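Local coordinates for odorant-binding protein (Phormia regina, PDB 5DIC), which binds palmitic acid and probably other long-chain fatty acids, and is likely to solubilise or carry them at the oral disk of the blowfly, at residues G49-F52 against F53-G57. Residues are numbered along the deposited sequence; the frame is centred on the assembly and turned at random.
Sequences GTCF and FEKIG. With PLM (palmitic acid), chain B.
The C-terminal turns of helix 43-55, ending in a Schellman motif, form part of the fatty-acid pocket wall of this mostly helical PBP/GOBP fold, with Phe52, Phe53 and Ile56 on the lipid side. Phe52 points an edge at the face of Phe53 in a T-shaped pair, centroids 5.7 Å apart and planes at 88°. The opposite face of Phe53 takes the palmitate tail, whose CF sits over the ring centre, 3.7 Å from Phe53 CG. Replacing Phe53 by alanine would remove the ring, and both the edge of Phe52 and the end of the lipid chain would probably be left without their aromatic partner. With Phe52 CG anti to the backbone N (chi1 -176°), its ring projects outward from the helix, and Ile56 CG2 makes a CH-pi contact with one face, 4.2 Å from the centroid. The same methyl lies 3.4 Å from PLM O2, while Ile56 CD1 packs on the mid-chain carbons. A second palmitic acid approaches Phe52.

On the other flank, Cys51 is tied to Cys19 of helix 6-22 by a disulfide, and Lys55 lays its aliphatic chain along the sulfur, CE 3.8 Å from Cys51 SG, before NZ bonds Gln22. Glu54 runs back along the helix beside Thr50, its OE2 3.7 Å from Thr50 CG2, and OE1 forms a salt bridge with Arg97. Backbone i to i+4 bonds run without a break from Gly49 to Ile56, the last from Ile56 N to Phe52 O at 3.0 Å. Gly57, with positive phi (86°), then ends the helix, its N donating to Glu54 O at 3.0 Å.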
# COMPACT_ATOMS: atom_id res chain seq x y z
N GLY A 49 -3.18 0.70 6.19
CA GLY A 49 -2.61 0.49 4.87
C GLY A 49 -2.73 1.74 4.03
O GLY A 49 -1.80 2.10 3.33
N THR A 50 -3.89 2.39 4.09
CA THR A 50 -4.07 3.65 3.38
C THR A 50 -3.05 4.68 3.79
O THR A 50 -2.41 5.32 2.96
CB THR A 50 -5.52 4.12 3.57
OG1 THR A 50 -6.43 3.15 3.04
CG2 THR A 50 -5.81 5.39 2.88
N CYS A 51 -2.90 4.83 5.11
CA CYS A 51 -1.88 5.72 5.64
C CYS A 51 -0.49 5.38 5.12
O CYS A 51 0.27 6.26 4.75
CB CYS A 51 -1.91 5.66 7.17
SG CYS A 51 -0.66 6.60 8.03
N PHE A 52 -0.16 4.08 5.09
CA PHE A 52 1.16 3.69 4.68
C PHE A 52 1.41 4.17 3.25
O PHE A 52 2.47 4.72 2.94
CB PHE A 52 1.32 2.18 4.84
CG PHE A 52 2.69 1.70 4.52
CD1 PHE A 52 3.68 1.70 5.50
CD2 PHE A 52 3.02 1.27 3.26
CE1 PHE A 52 4.96 1.28 5.21
CE2 PHE A 52 4.31 0.86 2.95
CZ PHE A 52 5.26 0.88 3.94
N PHE A 53 0.46 3.89 2.37
CA PHE A 53 0.61 4.32 0.98
C PHE A 53 0.62 5.81 0.79
O PHE A 53 1.29 6.30 -0.13
CB PHE A 53 -0.42 3.58 0.11
CG PHE A 53 -0.11 2.10 0.03
CD1 PHE A 53 1.09 1.65 -0.50
CD2 PHE A 53 -0.99 1.17 0.54
CE1 PHE A 53 1.41 0.31 -0.51
CE2 PHE A 53 -0.70 -0.18 0.54
CZ PHE A 53 0.51 -0.61 0.02
N GLU A 54 -0.05 6.52 1.67
CA GLU A 54 0.07 7.98 1.71
C GLU A 54 1.49 8.41 2.13
O GLU A 54 2.11 9.27 1.50
CB GLU A 54 -0.98 8.59 2.63
CG GLU A 54 -2.40 8.47 2.14
CD GLU A 54 -3.47 8.80 3.16
OE1 GLU A 54 -3.15 8.91 4.37
OE2 GLU A 54 -4.65 8.94 2.75
N LYS A 55 2.00 7.81 3.22
CA LYS A 55 3.28 8.26 3.74
C LYS A 55 4.45 7.95 2.79
O LYS A 55 5.45 8.66 2.82
CB LYS A 55 3.56 7.61 5.09
CG LYS A 55 2.63 7.95 6.21
CD LYS A 55 2.58 9.42 6.57
CE LYS A 55 1.58 9.60 7.70
NZ LYS A 55 1.33 11.02 8.03
N ILE A 56 4.33 6.90 1.98
CA ILE A 56 5.39 6.62 1.01
C ILE A 56 5.18 7.38 -0.30
O ILE A 56 5.98 7.22 -1.21
CB ILE A 56 5.60 5.12 0.77
CG1 ILE A 56 4.44 4.47 0.03
CG2 ILE A 56 5.87 4.40 2.08
CD1 ILE A 56 4.75 3.08 -0.50
N GLY A 57 4.15 8.24 -0.37
CA GLY A 57 3.99 9.12 -1.50
C GLY A 57 3.26 8.51 -2.68
O GLY A 57 3.22 9.13 -3.76
C1 PLM B . 9.39 3.58 1.19
O1 PLM B . 9.22 3.75 -0.05
O2 PLM B . 9.28 4.51 2.00
C2 PLM B . 9.66 2.22 1.78
C3 PLM B . 9.52 1.09 0.76
C4 PLM B . 8.07 0.83 0.41
C5 PLM B . 7.98 -0.51 -0.30
C6 PLM B . 6.63 -0.68 -0.96
C7 PLM B . 6.57 0.13 -2.23
C8 PLM B . 5.29 -0.28 -2.93
C9 PLM B . 4.87 0.86 -3.81
CA PLM B . 3.79 0.51 -4.83
CB PLM B . 2.44 1.15 -4.60
CC PLM B . 1.32 0.38 -5.30
CD PLM B . 0.14 0.15 -4.36
CE PLM B . -0.58 1.44 -3.94
CF PLM B . -1.84 1.13 -3.11
CG PLM B . -2.67 2.34 -2.70